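Side-chain contact in DsbA-like disulfide oxidoreductase (Wolbachia endosymbiont of Drosophila melanogaster, PDB 6EEZ), which probably catalyses thiol-disulfide exchange as a homotrimeric disulfide isomerase of the thioredoxin-fold DsbA family: residues K93-Y96 and F97-H100. Numbering follows the deposited sequence.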
loop_
_atom_site.group_PDB
_atom_site.type_symbol
_atom_site.label_atom_id
_atom_site.label_comp_id
_atom_site.label_asym_id
_atom_site.label_seq_id
_atom_site.Cartn_x
_atom_site.Cartn_y
_atom_site.Cartn_z
ATOM N N LYS A 93 12.244 1.564 8.355
ATOM C CA LYS A 93 11.586 1.330 7.089
ATOM C C LYS A 93 11.653 -0.120 6.660
ATOM O O LYS A 93 10.813 -0.581 5.877
ATOM C CB LYS A 93 12.213 2.208 6.013
ATOM C CG LYS A 93 12.069 3.686 6.267
ATOM C CD LYS A 93 12.545 4.494 5.060
ATOM C CE LYS A 93 12.232 5.989 5.205
ATOM N NZ LYS A 93 12.770 6.535 6.473
ATOM N N GLU A 94 12.657 -0.826 7.172
ATOM C CA GLU A 94 12.869 -2.234 6.855
ATOM C C GLU A 94 11.822 -3.118 7.526
ATOM O O GLU A 94 11.707 -4.304 7.215
ATOM C CB GLU A 94 14.275 -2.682 7.289
ATOM C CG GLU A 94 15.408 -1.760 6.822
ATOM C CD GLU A 94 16.359 -2.429 5.827
ATOM O OE1 GLU A 94 17.555 -2.616 6.169
ATOM O OE2 GLU A 94 15.910 -2.756 4.702
ATOM N N LYS A 95 11.071 -2.534 8.455
ATOM C CA LYS A 95 10.064 -3.267 9.213
ATOM C C LYS A 95 8.649 -2.967 8.686
ATOM O O LYS A 95 7.675 -3.600 9.109
ATOM C CB LYS A 95 10.172 -2.920 10.698
ATOM C CG LYS A 95 11.503 -3.364 11.353
ATOM C CD LYS A 95 11.342 -4.636 12.151
ATOM C CE LYS A 95 12.675 -5.344 12.439
ATOM N NZ LYS A 95 12.908 -5.476 13.905
ATOM N N TYR A 96 8.531 -2.011 7.759
ATOM C CA TYR A 96 7.209 -1.628 7.294
ATOM C C TYR A 96 6.528 -2.811 6.603
ATOM O O TYR A 96 5.367 -3.080 6.878
ATOM C CB TYR A 96 7.240 -0.425 6.341
ATOM C CG TYR A 96 5.875 -0.200 5.732
ATOM C CD1 TYR A 96 4.918 0.548 6.388
ATOM C CD2 TYR A 96 5.527 -0.802 4.540
ATOM C CE1 TYR A 96 3.668 0.720 5.860
ATOM C CE2 TYR A 96 4.294 -0.640 4.010
ATOM C CZ TYR A 96 3.363 0.124 4.654
ATOM O OH TYR A 96 2.122 0.260 4.074
ATOM N N PHE A 97 7.228 -3.518 5.722
ATOM C CA PHE A 97 6.590 -4.633 5.034
ATOM C C PHE A 97 6.159 -5.731 6.015
ATOM O O PHE A 97 5.167 -6.439 5.769
ATOM C CB PHE A 97 7.501 -5.233 3.960
ATOM C CG PHE A 97 6.845 -6.352 3.177
ATOM C CD1 PHE A 97 6.049 -6.069 2.066
ATOM C CD2 PHE A 97 7.005 -7.685 3.573
ATOM C CE1 PHE A 97 5.441 -7.084 1.355
ATOM C CE2 PHE A 97 6.391 -8.709 2.878
ATOM C CZ PHE A 97 5.611 -8.413 1.759
ATOM N N ASP A 98 6.903 -5.883 7.113
ATOM C CA ASP A 98 6.579 -6.899 8.115
ATOM C C ASP A 98 5.292 -6.568 8.847
ATOM O O ASP A 98 4.470 -7.447 9.101
ATOM C CB ASP A 98 7.717 -7.049 9.119
ATOM C CG ASP A 98 8.949 -7.615 8.492
ATOM O OD1 ASP A 98 8.822 -8.290 7.451
ATOM O OD2 ASP A 98 10.041 -7.404 9.043
ATOM N N PHE A 99 5.116 -5.299 9.191
ATOM C CA PHE A 99 3.858 -4.878 9.768
ATOM C C PHE A 99 2.773 -5.076 8.719
ATOM O O PHE A 99 1.736 -5.660 9.003
ATOM C CB PHE A 99 3.902 -3.425 10.231
ATOM C CG PHE A 99 2.643 -2.993 10.913
ATOM C CD1 PHE A 99 2.478 -3.201 12.272
ATOM C CD2 PHE A 99 1.595 -2.443 10.187
ATOM C CE1 PHE A 99 1.309 -2.836 12.902
ATOM C CE2 PHE A 99 0.415 -2.072 10.812
ATOM C CZ PHE A 99 0.275 -2.270 12.174
ATOM N N HIS A 100 3.038 -4.605 7.504
ATOM C CA HIS A 100 2.097 -4.694 6.391
ATOM C C HIS A 100 1.545 -6.102 6.223
ATOM O O HIS A 100 0.330 -6.305 6.183
ATOM C CB HIS A 100 2.788 -4.242 5.095
ATOM C CG HIS A 100 2.014 -4.516 3.839
ATOM N ND1 HIS A 100 1.201 -3.571 3.243
ATOM C CD2 HIS A 100 1.956 -5.610 3.044
ATOM C CE1 HIS A 100 0.675 -4.066 2.140
ATOM N NE2 HIS A 100 1.115 -5.306 1.991
HETATM O O HOH W 1 10.030 -2.834 4.581
#
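Y96 and H100, one helical turn apart, are joined first through the backbone: H100 N donates to Y96 O at 2.9 Å. One residue back, F99 N reaches K95 O at 3.1 Å in the same i to i+4 manner. A water donates to K93 O and accepts from F97 N, spanning an i to i+4 pair that has no direct bond. The two direct bonds belong to the first turn of helix 96-105, which follows helix 76-91 in the helical part of this DsbA-like thioredoxin fold. Among side chains, Y96 and H100 lie askew to each other. With CG anti to the backbone N (chi1 172°), the tyrosine ring runs forward past F97 N, 3.4 Å from CD2, and its CE2 comes 4.1 Å from H100 CB. Its OH stops 4.0 Å from H100 ND1 and hydrogen-bonds instead to D70 OD2, while both rings meet F68. The H100 side chain comes close to the C45-C48 disulfide but makes no contact with it. On another flank, D98 CB sits 3.4 Å from K95 O. The oppositely charged ends of these residues remain apart, K95 NZ lying 6.0 Å from D98 OD2; the ammonium group donates to I122 O. The F99 side chain touches helices 76-91 and 112-121.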